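Local structure of probable enoyl-CoA hydratase/isomerase (Mycobacterium abscessus, 3SWX) at residues A136-E139 / V140-I144; M164-M167 / L168-D171; T196-A199 / I200-I204; A208-G211 / V212-T215; A214-R217 / N218-A222. The protein probably acts on enoyl-CoA thioesters as a hydratase or isomerase of the crotonase family. All coordinates share one frame; numbering follows the deposited sequence.

Contact 1 (A136-E139 / V140-I144); sequences AQLE and VNRGI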
loop_
_atom_site.group_PDB
_atom_site.type_symbol
_atom_site.label_atom_id
_atom_site.label_comp_id
_atom_site.label_asym_id
_atom_site.label_seq_id
_atom_site.Cartn_x
_atom_site.Cartn_y
_atom_site.Cartn_z
ATOM N N ALA B 136 -13.458 -15.705 -1.329
ATOM C CA ALA B 136 -13.969 -15.434 -2.674
ATOM C C ALA B 136 -14.899 -14.220 -2.731
ATOM O O ALA B 136 -15.944 -14.169 -2.048
ATOM C CB ALA B 136 -14.655 -16.673 -3.249
ATOM N N GLN B 137 -14.515 -13.263 -3.583
ATOM C CA GLN B 137 -15.257 -12.050 -3.808
ATOM C C GLN B 137 -16.233 -12.324 -4.968
ATOM O O GLN B 137 -15.999 -11.935 -6.131
ATOM C CB GLN B 137 -14.280 -10.905 -4.108
ATOM C CG GLN B 137 -14.826 -9.511 -3.861
ATOM C CD GLN B 137 -14.786 -9.095 -2.402
ATOM O OE1 GLN B 137 -13.721 -8.768 -1.868
ATOM N NE2 GLN B 137 -15.949 -9.081 -1.757
ATOM N N LEU B 138 -17.344 -12.981 -4.626
ATOM C CA LEU B 138 -18.262 -13.542 -5.606
ATOM C C LEU B 138 -19.242 -12.561 -6.276
ATOM O O LEU B 138 -19.989 -12.952 -7.183
ATOM C CB LEU B 138 -19.063 -14.694 -4.959
ATOM C CG LEU B 138 -18.283 -15.949 -4.540
ATOM C CD1 LEU B 138 -19.189 -16.898 -3.743
ATOM C CD2 LEU B 138 -17.676 -16.695 -5.743
ATOM N N GLU B 139 -19.259 -11.306 -5.835
ATOM C CA GLU B 139 -20.316 -10.369 -6.238
ATOM C C GLU B 139 -20.448 -10.229 -7.751
ATOM O O GLU B 139 -21.557 -10.360 -8.283
ATOM C CB GLU B 139 -20.123 -8.990 -5.574
ATOM C CG GLU B 139 -20.320 -8.971 -4.025
ATOM C CD GLU B 139 -19.018 -9.215 -3.224
ATOM O OE1 GLU B 139 -18.057 -9.828 -3.757
ATOM O OE2 GLU B 139 -18.967 -8.796 -2.036
ATOM N N VAL B 140 -19.344 -10.013 -8.463
ATOM C CA VAL B 140 -19.441 -9.858 -9.920
ATOM C C VAL B 140 -19.917 -11.144 -10.621
ATOM O O VAL B 140 -20.471 -11.082 -11.717
ATOM C CB VAL B 140 -18.133 -9.362 -10.583
ATOM C CG1 VAL B 140 -17.745 -7.985 -10.027
ATOM C CG2 VAL B 140 -17.015 -10.408 -10.450
ATOM N N ASN B 141 -19.730 -12.291 -9.978
ATOM C CA ASN B 141 -20.295 -13.551 -10.473
ATOM C C ASN B 141 -21.823 -13.591 -10.345
ATOM O O ASN B 141 -22.462 -14.413 -10.973
ATOM C CB ASN B 141 -19.657 -14.748 -9.748
ATOM C CG ASN B 141 -20.095 -16.107 -10.327
ATOM O OD1 ASN B 141 -20.836 -16.855 -9.686
ATOM N ND2 ASN B 141 -19.620 -16.423 -11.521
ATOM N N ARG B 142 -22.401 -12.703 -9.533
ATOM C CA ARG B 142 -23.821 -12.736 -9.242
ATOM C C ARG B 142 -24.550 -11.523 -9.825
ATOM O O ARG B 142 -25.724 -11.306 -9.545
ATOM C CB ARG B 142 -24.025 -12.872 -7.733
ATOM C CG ARG B 142 -23.559 -14.251 -7.211
ATOM C CD ARG B 142 -23.156 -14.193 -5.765
ATOM N NE ARG B 142 -23.104 -15.508 -5.112
ATOM C CZ ARG B 142 -23.010 -15.678 -3.787
ATOM N NH1 ARG B 142 -22.970 -14.631 -2.962
ATOM N NH2 ARG B 142 -22.956 -16.904 -3.274
ATOM N N GLY B 143 -23.863 -10.776 -10.687
ATOM C CA GLY B 143 -24.461 -9.646 -11.374
ATOM C C GLY B 143 -24.334 -8.309 -10.659
ATOM O O GLY B 143 -24.848 -7.306 -11.145
ATOM N N ILE B 144 -23.690 -8.282 -9.502
ATOM C CA ILE B 144 -23.468 -7.037 -8.777
ATOM C C ILE B 144 -21.962 -6.804 -8.612
ATOM O O ILE B 144 -21.184 -7.168 -9.492
ATOM C CB ILE B 144 -24.279 -7.008 -7.441
ATOM C CG1 ILE B 144 -23.916 -8.186 -6.523
ATOM C CG2 ILE B 144 -25.787 -7.030 -7.761
ATOM C CD1 ILE B 144 -24.278 -7.989 -5.023
HETATM O O HOH W 1 -16.606 -9.450 -7.045
#
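Leu-138 and Arg-142 meet because both side chains leave with CG beside the backbone N (chi1 -66° and -68°). The arginine then runs extended from CG to NE and passes over the Leu-138 carbonyl oxygen. Its guanidinium group ends beside the leucine. Leu-138 CD1 lies over one face of that group, toward the rim, 3.8 Å from Arg-142 NH2. The second pair is Glu-139 and Ile-144. Ile-144 CG1 comes within 4.0 Å of Glu-139 CB.

Residues 139-141 form a short 3-10 turn in the loop between strand 134-136 and helix 150-158. Glu-139 O takes two hydrogen bonds, from Arg-142 N at 2.8 Å and from Ile-144 N at 3.2 Å. The donors come from opposite faces of the carbonyl plane. A weak hydrogen bond runs from Asn-141 N to Leu-138 O. A water links Gln-137 O to Val-140 N, accepting from the latter at 3.1 Å.

The Glu-139 chain bends at chi2 (91°), and its carboxylate turns back to Gln-137. Gln-137 NE2 donates to Glu-139 OE1 at 3.0 Å, with the oxygen in the amide plane. A weak bond from the same nitrogen goes to Glu-139 OE2. Gln-137 itself is the centre of an inverse gamma turn.

The loop reaches a second subunit, where Asn-141 ND2 hydrogen-bonds to Gln-207 OE1 of that subunit. The chemistry implies that Glu-139 is held at both ends: its carbonyl by two amides of the turn, its carboxylate by the glutamine amide. The Leu-138 methyl over the Arg-142 guanidinium makes van der Waals contact, without a hydrogen bond between the side chains.

Contact 2 (M164-M167 / L168-D171); sequences MRWM and LTAD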
loop_
_atom_site.group_PDB
_atom_site.type_symbol
_atom_site.label_atom_id
_atom_site.label_comp_id
_atom_site.label_asym_id
_atom_site.label_seq_id
_atom_site.Cartn_x
_atom_site.Cartn_y
_atom_site.Cartn_z
ATOM N N MET B 164 -7.341 -6.632 -7.740
ATOM C CA MET B 164 -8.155 -6.838 -8.950
ATOM C C MET B 164 -8.146 -8.285 -9.476
ATOM O O MET B 164 -9.126 -8.758 -10.054
ATOM C CB MET B 164 -7.740 -5.851 -10.034
ATOM C CG MET B 164 -8.056 -4.374 -9.678
ATOM S SD MET B 164 -9.847 -4.158 -9.429
ATOM C CE MET B 164 -9.895 -2.503 -8.671
ATOM N N ARG B 165 -7.024 -8.964 -9.300
ATOM C CA ARG B 165 -6.907 -10.374 -9.636
ATOM C C ARG B 165 -8.042 -11.180 -9.007
ATOM O O ARG B 165 -8.587 -12.105 -9.640
ATOM C CB ARG B 165 -5.555 -10.907 -9.148
ATOM C CG ARG B 165 -5.398 -12.423 -9.215
ATOM C CD ARG B 165 -5.545 -12.915 -10.616
ATOM N NE ARG B 165 -5.468 -14.372 -10.690
ATOM C CZ ARG B 165 -6.508 -15.198 -10.677
ATOM N NH1 ARG B 165 -7.756 -14.743 -10.541
ATOM N NH2 ARG B 165 -6.294 -16.499 -10.773
ATOM N N TRP B 166 -8.385 -10.834 -7.766
ATOM C CA TRP B 166 -9.461 -11.514 -7.046
ATOM C C TRP B 166 -10.823 -10.832 -7.182
ATOM O O TRP B 166 -11.832 -11.523 -7.372
ATOM C CB TRP B 166 -9.074 -11.747 -5.562
ATOM C CG TRP B 166 -7.721 -12.387 -5.482
ATOM C CD1 TRP B 166 -6.589 -11.852 -4.939
ATOM C CD2 TRP B 166 -7.336 -13.664 -6.021
ATOM N NE1 TRP B 166 -5.531 -12.723 -5.075
ATOM C CE2 TRP B 166 -5.955 -13.832 -5.753
ATOM C CE3 TRP B 166 -8.019 -14.675 -6.703
ATOM C CZ2 TRP B 166 -5.245 -14.976 -6.140
ATOM C CZ3 TRP B 166 -7.306 -15.813 -7.099
ATOM C CH2 TRP B 166 -5.937 -15.958 -6.799
ATOM N N MET B 167 -10.884 -9.503 -7.117
ATOM C CA MET B 167 -12.189 -8.828 -7.232
ATOM C C MET B 167 -12.829 -8.915 -8.637
ATOM O O MET B 167 -14.063 -8.966 -8.755
ATOM C CB MET B 167 -12.092 -7.362 -6.782
ATOM C CG MET B 167 -11.733 -7.185 -5.303
ATOM S SD MET B 167 -11.973 -5.482 -4.731
ATOM C CE MET B 167 -10.884 -4.605 -5.852
ATOM N N LEU B 168 -12.019 -8.990 -9.693
ATOM C CA LEU B 168 -12.572 -8.958 -11.061
ATOM C C LEU B 168 -12.974 -10.330 -11.587
ATOM O O LEU B 168 -13.774 -10.428 -12.523
ATOM C CB LEU B 168 -11.612 -8.290 -12.050
ATOM C CG LEU B 168 -11.176 -6.833 -11.776
ATOM C CD1 LEU B 168 -10.320 -6.345 -12.945
ATOM C CD2 LEU B 168 -12.374 -5.897 -11.588
ATOM N N THR B 169 -12.403 -11.374 -11.004
ATOM C CA THR B 169 -12.580 -12.739 -11.460
ATOM C C THR B 169 -13.579 -13.552 -10.635
ATOM O O THR B 169 -14.089 -14.556 -11.114
ATOM C CB THR B 169 -11.252 -13.493 -11.384
ATOM O OG1 THR B 169 -10.832 -13.563 -10.022
ATOM C CG2 THR B 169 -10.157 -12.818 -12.252
ATOM N N ALA B 170 -13.815 -13.139 -9.390
ATOM C CA ALA B 170 -14.538 -13.946 -8.402
ATOM C C ALA B 170 -13.840 -15.281 -8.055
ATOM O O ALA B 170 -14.473 -16.144 -7.456
ATOM C CB ALA B 170 -16.000 -14.184 -8.839
ATOM N N ASP B 171 -12.546 -15.443 -8.390
ATOM C CA ASP B 171 -11.852 -16.716 -8.135
ATOM C C ASP B 171 -11.600 -16.863 -6.658
ATOM O O ASP B 171 -11.373 -15.871 -5.950
ATOM C CB ASP B 171 -10.498 -16.806 -8.855
ATOM C CG ASP B 171 -10.625 -17.081 -10.364
ATOM O OD1 ASP B 171 -11.611 -17.707 -10.806
ATOM O OD2 ASP B 171 -9.715 -16.664 -11.110
HETATM O O HOH W 2 -12.294 -13.363 -5.449
#
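The Arg-165 guanidinium has Trp-166 CZ3 over one face, toward the rim. Thr-169 OG1 and the Asp-171 carboxylate carbon lie at its edge. The Trp-166 ring has Arg-165 CG over the centre of one face, and Asp-171 CB sits in plane at its edge, 3.8 Å from Trp-166 CZ3.

Arg-165 NH1 forms a salt bridge with Asp-171 OD2 at 2.8 Å, using the anti lone pair of that oxygen. The two planes are 78° apart. The arginine bends at chi2 (60°), which brings its end back to the loop.

Thr-169 OG1 both gives and receives. It donates to Arg-165 O at 2.7 Å, in the carbonyl plane, and accepts from Asp-171 N at 3.0 Å, an ST turn. Ala-170, with positive phi, leaves the helix. A water donates to both Trp-166 O and Asp-171 O. Met-164 SD touches Leu-168 CD2 at 3.8 Å.

The contact closes the C-terminal end of helix 160-167 and leads into strand 173-174. Met-167 and Trp-166 pack on Phe-154 of helix 150-158. Trp-166 also stacks on Phe-173, and its NE1 hydrogen-bonds to Glu-177 OE2. Met-164 and Leu-168 pack on Ala-219 and Thr-215 of a second subunit.

Contact 3 (T196-A199 / I200-I204); sequences TAIA and IAQTI
Ile-200 opens the second half of this helical segment and meets Thr-196 one turn back. Its CG1 stands beside the backbone N (chi1 -63°), and CD1 reaches Thr-196 CG2 at 4.1 Å. Ile-200 N donates to Thr-196 O at 3.1 Å. Ala-201 follows. Its N bonds to Ala-197 O at 2.9 Å, and its CB rests against the same oxygen at 3.4 Å.

Gln-202 comes next. Its side chain lies alongside that of Ile-198, both pointing the same way, with Gln-202 CG 4.2 Å from Ile-198 CG2. The chain then bends at chi2 (-65°), and NE2 bonds to the backbone O of Asp-16. Gln-202 N donates to Ile-198 O at 2.8 Å. Thr-203 N donates to Ala-199 O at 3.0 Å. A water also gives a hydrogen bond to Ala-199 O and is hydrogen-bonded to Thr-203 OG1 as well. Ile-204 ends the segment, its N bonded to Ile-200 O.

Ile-200 and Ile-204 also pack on Thr-169 of the third subunit. This is regular alpha-helix, part of helix 193-205, which packs on the six-stranded sheet. Ile-200 touches strands 105-109 and 126-130, while Ala-201 touches strands 19-24, 56-61 and 105-109.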
loop_
_atom_site.group_PDB
_atom_site.type_symbol
_atom_site.label_atom_id
_atom_site.label_comp_id
_atom_site.label_asym_id
_atom_site.label_seq_id
_atom_site.Cartn_x
_atom_site.Cartn_y
_atom_site.Cartn_z
ATOM N N THR B 196 -5.884 -17.230 19.117
ATOM C CA THR B 196 -4.749 -16.401 18.733
ATOM C C THR B 196 -5.190 -14.947 18.710
ATOM O O THR B 196 -4.475 -14.080 19.233
ATOM C CB THR B 196 -4.116 -16.840 17.388
ATOM O OG1 THR B 196 -3.665 -18.193 17.507
ATOM C CG2 THR B 196 -2.917 -15.953 16.996
ATOM N N ALA B 197 -6.381 -14.687 18.171
ATOM C CA ALA B 197 -6.898 -13.320 18.119
ATOM C C ALA B 197 -7.143 -12.728 19.525
ATOM O O ALA B 197 -6.838 -11.565 19.758
ATOM C CB ALA B 197 -8.182 -13.253 17.265
ATOM N N ILE B 198 -7.654 -13.530 20.460
ATOM C CA ILE B 198 -7.880 -13.062 21.847
ATOM C C ILE B 198 -6.537 -12.804 22.540
ATOM O O ILE B 198 -6.390 -11.827 23.266
ATOM C CB ILE B 198 -8.725 -14.060 22.667
ATOM C CG1 ILE B 198 -10.159 -14.130 22.147
ATOM C CG2 ILE B 198 -8.745 -13.715 24.192
ATOM C CD1 ILE B 198 -10.898 -15.412 22.578
ATOM N N ALA B 199 -5.536 -13.659 22.320
ATOM C CA ALA B 199 -4.239 -13.401 22.953
ATOM C C ALA B 199 -3.717 -12.019 22.499
ATOM O O ALA B 199 -3.226 -11.222 23.321
ATOM C CB ALA B 199 -3.217 -14.528 22.657
ATOM N N ILE B 200 -3.850 -11.721 21.202
ATOM C CA ILE B 200 -3.375 -10.442 20.675
ATOM C C ILE B 200 -4.194 -9.276 21.222
ATOM O O ILE B 200 -3.653 -8.214 21.528
ATOM C CB ILE B 200 -3.362 -10.404 19.118
ATOM C CG1 ILE B 200 -2.388 -11.453 18.559
ATOM C CG2 ILE B 200 -2.933 -9.003 18.642
ATOM C CD1 ILE B 200 -2.644 -11.845 17.095
ATOM N N ALA B 201 -5.502 -9.480 21.297
ATOM C CA ALA B 201 -6.422 -8.528 21.912
ATOM C C ALA B 201 -6.021 -8.227 23.361
ATOM O O ALA B 201 -6.043 -7.084 23.781
ATOM C CB ALA B 201 -7.859 -9.103 21.863
ATOM N N GLN B 202 -5.630 -9.258 24.112
ATOM C CA GLN B 202 -5.181 -9.060 25.490
ATOM C C GLN B 202 -3.876 -8.247 25.541
ATOM O O GLN B 202 -3.681 -7.435 26.452
ATOM C CB GLN B 202 -5.007 -10.402 26.211
ATOM C CG GLN B 202 -6.299 -11.178 26.444
ATOM C CD GLN B 202 -7.290 -10.482 27.386
ATOM O OE1 GLN B 202 -6.962 -9.478 28.032
ATOM N NE2 GLN B 202 -8.527 -11.012 27.443
ATOM N N THR B 203 -2.987 -8.455 24.574
ATOM C CA THR B 203 -1.752 -7.659 24.529
ATOM C C THR B 203 -2.089 -6.206 24.319
ATOM O O THR B 203 -1.534 -5.332 24.996
ATOM C CB THR B 203 -0.798 -8.137 23.437
ATOM O OG1 THR B 203 -0.453 -9.497 23.715
ATOM C CG2 THR B 203 0.474 -7.294 23.425
ATOM N N ILE B 204 -3.032 -5.962 23.410
ATOM C CA ILE B 204 -3.532 -4.610 23.150
ATOM C C ILE B 204 -4.097 -4.006 24.421
ATOM O O ILE B 204 -3.819 -2.837 24.744
ATOM C CB ILE B 204 -4.593 -4.596 22.018
ATOM C CG1 ILE B 204 -3.931 -4.911 20.675
ATOM C CG2 ILE B 204 -5.246 -3.221 21.909
ATOM C CD1 ILE B 204 -4.891 -4.986 19.498
HETATM O O HOH W 3 -1.634 -11.965 25.343
#

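Contact 4 (A208-G211 / V212-T215); sequences APLG and VQAT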
loop_
_atom_site.group_PDB
_atom_site.type_symbol
_atom_site.label_atom_id
_atom_site.label_comp_id
_atom_site.label_asym_id
_atom_site.label_seq_id
_atom_site.Cartn_x
_atom_site.Cartn_y
_atom_site.Cartn_z
ATOM N N ALA B 208 -1.649 1.291 26.867
ATOM C CA ALA B 208 -2.392 2.466 27.327
ATOM C C ALA B 208 -3.523 2.770 26.360
ATOM O O ALA B 208 -3.240 3.135 25.224
ATOM C CB ALA B 208 -1.461 3.660 27.435
ATOM N N PRO B 209 -4.807 2.623 26.801
ATOM C CA PRO B 209 -5.949 2.799 25.916
ATOM C C PRO B 209 -6.002 4.119 25.126
ATOM O O PRO B 209 -6.363 4.085 23.950
ATOM C CB PRO B 209 -7.164 2.720 26.857
ATOM C CG PRO B 209 -6.704 1.910 28.014
ATOM C CD PRO B 209 -5.236 2.238 28.162
ATOM N N LEU B 210 -5.666 5.252 25.744
ATOM C CA LEU B 210 -5.740 6.538 25.033
ATOM C C LEU B 210 -4.663 6.611 23.940
ATOM O O LEU B 210 -4.828 7.288 22.941
ATOM C CB LEU B 210 -5.582 7.725 26.002
ATOM C CG LEU B 210 -6.586 7.881 27.143
ATOM C CD1 LEU B 210 -6.228 9.134 27.948
ATOM C CD2 LEU B 210 -8.035 7.929 26.656
ATOM N N GLY B 211 -3.558 5.913 24.153
ATOM C CA GLY B 211 -2.492 5.807 23.146
ATOM C C GLY B 211 -2.925 4.922 21.992
ATOM O O GLY B 211 -2.657 5.225 20.841
ATOM N N VAL B 212 -3.590 3.813 22.321
ATOM C CA VAL B 212 -4.160 2.914 21.315
ATOM C C VAL B 212 -5.173 3.715 20.483
ATOM O O VAL B 212 -5.152 3.700 19.255
ATOM C CB VAL B 212 -4.790 1.642 21.997
ATOM C CG1 VAL B 212 -5.596 0.788 21.004
ATOM C CG2 VAL B 212 -3.695 0.790 22.693
ATOM N N GLN B 213 -6.022 4.467 21.170
ATOM C CA GLN B 213 -7.070 5.246 20.516
ATOM C C GLN B 213 -6.485 6.323 19.632
ATOM O O GLN B 213 -6.940 6.505 18.494
ATOM C CB GLN B 213 -8.012 5.853 21.539
ATOM C CG GLN B 213 -8.941 4.827 22.183
ATOM C CD GLN B 213 -9.783 5.447 23.269
ATOM O OE1 GLN B 213 -10.093 6.643 23.210
ATOM N NE2 GLN B 213 -10.180 4.643 24.253
ATOM N N ALA B 214 -5.460 7.000 20.138
ATOM C CA ALA B 214 -4.751 8.029 19.361
ATOM C C ALA B 214 -4.100 7.441 18.096
ATOM O O ALA B 214 -4.098 8.059 17.054
ATOM C CB ALA B 214 -3.703 8.762 20.245
ATOM N N THR B 215 -3.516 6.257 18.215
ATOM C CA THR B 215 -2.936 5.547 17.071
ATOM C C THR B 215 -3.974 5.312 15.941
ATOM O O THR B 215 -3.724 5.612 14.758
ATOM C CB THR B 215 -2.312 4.198 17.531
ATOM O OG1 THR B 215 -1.318 4.441 18.547
ATOM C CG2 THR B 215 -1.654 3.493 16.370
#
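Gly-211 O is gripped twice by Thr-215. Thr-215 OG1 donates to Gly-211 O at 2.8 Å, and Thr-215 N donates to the same oxygen at 2.9 Å. The two donors approach from opposite faces of the carbonyl plane. Thr-215 OG1 stands beside its own backbone N (chi1 -57°), which turns the hydroxyl back along the helix to this oxygen. Both hydrogens thus serve one buried carbonyl, and the threonine hydroxyl finds its acceptor within its own helix.

The preceding turn is held by routine helical bonds. Val-212 N donates at 3.0 Å to the carbonyl O of Ala-208, which sits at the N-cap position. Gln-213 N donates to Pro-209 O at 2.8 Å. Ala-214 N donates to Leu-210 O at 2.9 Å. Gln-213 runs extended beyond CG, and its CG lies 3.2 Å from Pro-209 O. Val-212 CG2 rests against Ala-208 O at 3.5 Å.

The segment forms the N-terminal end of helix 209-225. The third subunit also packs here: its Gly-143 and Leu-168 meet Ala-208 and Val-212, and its Tyr-145 and Pro-146 meet Ala-214 and Thr-215. Ala-208 and Pro-209 lie against Phe-262. Val-212 touches Pro-104 in the loop before strand 105-109. Leu-210 and Ala-214 pack on Leu-241 of helix 227-242.

Contact 5 (A214-R217 / N218-A222); sequences ATLR and NARLA
Arg-220 packs back over Leu-216, one turn earlier in helix 209-225, an alpha-helix at the subunit interface of a crotonase-fold protein. Its CB lies 3.5 Å from Leu-216 O. CG comes closer to Leu-216 O, at 3.3 Å. CD is 4.1 Å from Leu-216 O. CG, held beside the backbone N (chi1 -69°), passes closest to that oxygen, and the extended chain leaves it from CD onward. NE has a hydrogen-bond partner outside the two segments. At the tip, NH2 is 4.4 Å from Leu-216 CD2, a loose contact. The same NH2 donates to the backbone O of Leu-101. The aliphatic part thus runs past the Leu-216 carbonyl, while the charged end is held by a loop.

Asn-218 is a second polar group with outside partners. Its CG is anti to the backbone N (chi1 -167°). OD1 is hydrogen-bonded to Thr-151 OG1 of the third subunit, and ND2 bonds to Ala-230 O. Both ends of this buried amide are therefore satisfied, and it joins helix 227-242 to the neighbouring chain. Ala-219 and Arg-220 pack on Trp-160 of the third subunit. Ala-219 CB also sits against Thr-215 O within the helix.

The backbone bonds are regular. Arg-220 N donates to Leu-216 O, and Leu-221 N donates to Arg-217 O. The straightest is Asn-218 N to Ala-214 O, 2.9 Å long with an N-H...O angle of 172°.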
loop_
_atom_site.group_PDB
_atom_site.type_symbol
_atom_site.label_atom_id
_atom_site.label_comp_id
_atom_site.label_asym_id
_atom_site.label_seq_id
_atom_site.Cartn_x
_atom_site.Cartn_y
_atom_site.Cartn_z
ATOM N N ALA B 214 -5.460 7.000 20.138
ATOM C CA ALA B 214 -4.751 8.029 19.361
ATOM C C ALA B 214 -4.100 7.441 18.096
ATOM O O ALA B 214 -4.098 8.059 17.054
ATOM C CB ALA B 214 -3.703 8.762 20.245
ATOM N N THR B 215 -3.516 6.257 18.215
ATOM C CA THR B 215 -2.936 5.547 17.071
ATOM C C THR B 215 -3.974 5.312 15.941
ATOM O O THR B 215 -3.724 5.612 14.758
ATOM C CB THR B 215 -2.312 4.198 17.531
ATOM O OG1 THR B 215 -1.318 4.441 18.547
ATOM C CG2 THR B 215 -1.654 3.493 16.370
ATOM N N LEU B 216 -5.145 4.811 16.316
ATOM C CA LEU B 216 -6.223 4.569 15.380
ATOM C C LEU B 216 -6.732 5.883 14.805
ATOM O O LEU B 216 -6.912 5.980 13.614
ATOM C CB LEU B 216 -7.375 3.793 16.054
ATOM C CG LEU B 216 -7.126 2.305 16.312
ATOM C CD1 LEU B 216 -8.254 1.690 17.110
ATOM C CD2 LEU B 216 -6.967 1.568 14.990
ATOM N N ARG B 217 -6.918 6.891 15.661
ATOM C CA ARG B 217 -7.472 8.182 15.256
ATOM C C ARG B 217 -6.577 8.907 14.248
ATOM O O ARG B 217 -7.042 9.354 13.197
ATOM C CB ARG B 217 -7.753 9.071 16.491
ATOM C CG ARG B 217 -8.480 10.402 16.176
ATOM C CD ARG B 217 -8.954 11.144 17.439
ATOM N NE ARG B 217 -7.846 11.490 18.330
ATOM C CZ ARG B 217 -7.566 10.904 19.498
ATOM N NH1 ARG B 217 -8.304 9.910 19.987
ATOM N NH2 ARG B 217 -6.509 11.323 20.182
ATOM N N ASN B 218 -5.292 9.013 14.544
ATOM C CA ASN B 218 -4.412 9.722 13.645
ATOM C C ASN B 218 -4.234 8.971 12.322
ATOM O O ASN B 218 -4.199 9.595 11.265
ATOM C CB ASN B 218 -3.074 9.988 14.305
ATOM C CG ASN B 218 -2.252 10.981 13.539
ATOM O OD1 ASN B 218 -1.418 10.608 12.700
ATOM N ND2 ASN B 218 -2.499 12.273 13.802
ATOM N N ALA B 219 -4.111 7.637 12.398
ATOM C CA ALA B 219 -4.018 6.800 11.213
ATOM C C ALA B 219 -5.239 6.994 10.300
ATOM O O ALA B 219 -5.083 7.134 9.081
ATOM C CB ALA B 219 -3.867 5.305 11.603
ATOM N N ARG B 220 -6.442 7.008 10.883
ATOM C CA ARG B 220 -7.652 7.239 10.086
ATOM C C ARG B 220 -7.722 8.635 9.476
ATOM O O ARG B 220 -8.160 8.789 8.347
ATOM C CB ARG B 220 -8.915 7.005 10.890
ATOM C CG ARG B 220 -9.169 5.560 11.270
ATOM C CD ARG B 220 -10.573 5.433 11.842
ATOM N NE ARG B 220 -10.738 4.277 12.724
ATOM C CZ ARG B 220 -10.775 3.005 12.338
ATOM N NH1 ARG B 220 -10.633 2.679 11.066
ATOM N NH2 ARG B 220 -10.965 2.033 13.247
ATOM N N LEU B 221 -7.312 9.645 10.241
ATOM C CA LEU B 221 -7.283 11.035 9.761
ATOM C C LEU B 221 -6.379 11.165 8.535
ATOM O O LEU B 221 -6.741 11.837 7.573
ATOM C CB LEU B 221 -6.812 11.984 10.862
ATOM C CG LEU B 221 -6.870 13.484 10.534
ATOM C CD1 LEU B 221 -8.243 13.867 10.046
ATOM C CD2 LEU B 221 -6.440 14.329 11.756
ATOM N N ALA B 222 -5.229 10.484 8.567
ATOM C CA ALA B 222 -4.300 10.467 7.432
ATOM C C ALA B 222 -4.961 9.959 6.153
ATOM O O ALA B 222 -4.761 10.521 5.047
ATOM C CB ALA B 222 -3.082 9.597 7.751
#

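How the contacts relate
The contacts come in order along the chain, the last two overlapping. Contacts 1 and 2 lie in the loop after strand 134-136 and at the end of helix 160-167. Their centres are about 9 Å apart, and Asn-141 CB meets Ala-170 CB at 3.8 Å. Contact 3, on helix 193-205, touches contact 4 on the next helix, 209-225, where Ile-204 CG2 meets Val-212 CG1 at 4.1 Å. Contacts 4 and 5 share Ala-214 and Thr-215, with centres about 10 Å apart. Contacts 1 and 4 are about 38 Å apart between centres. Contacts 1 and 2 face the second subunit, and contacts 3 to 5 the third. Both groups therefore help build the trimer.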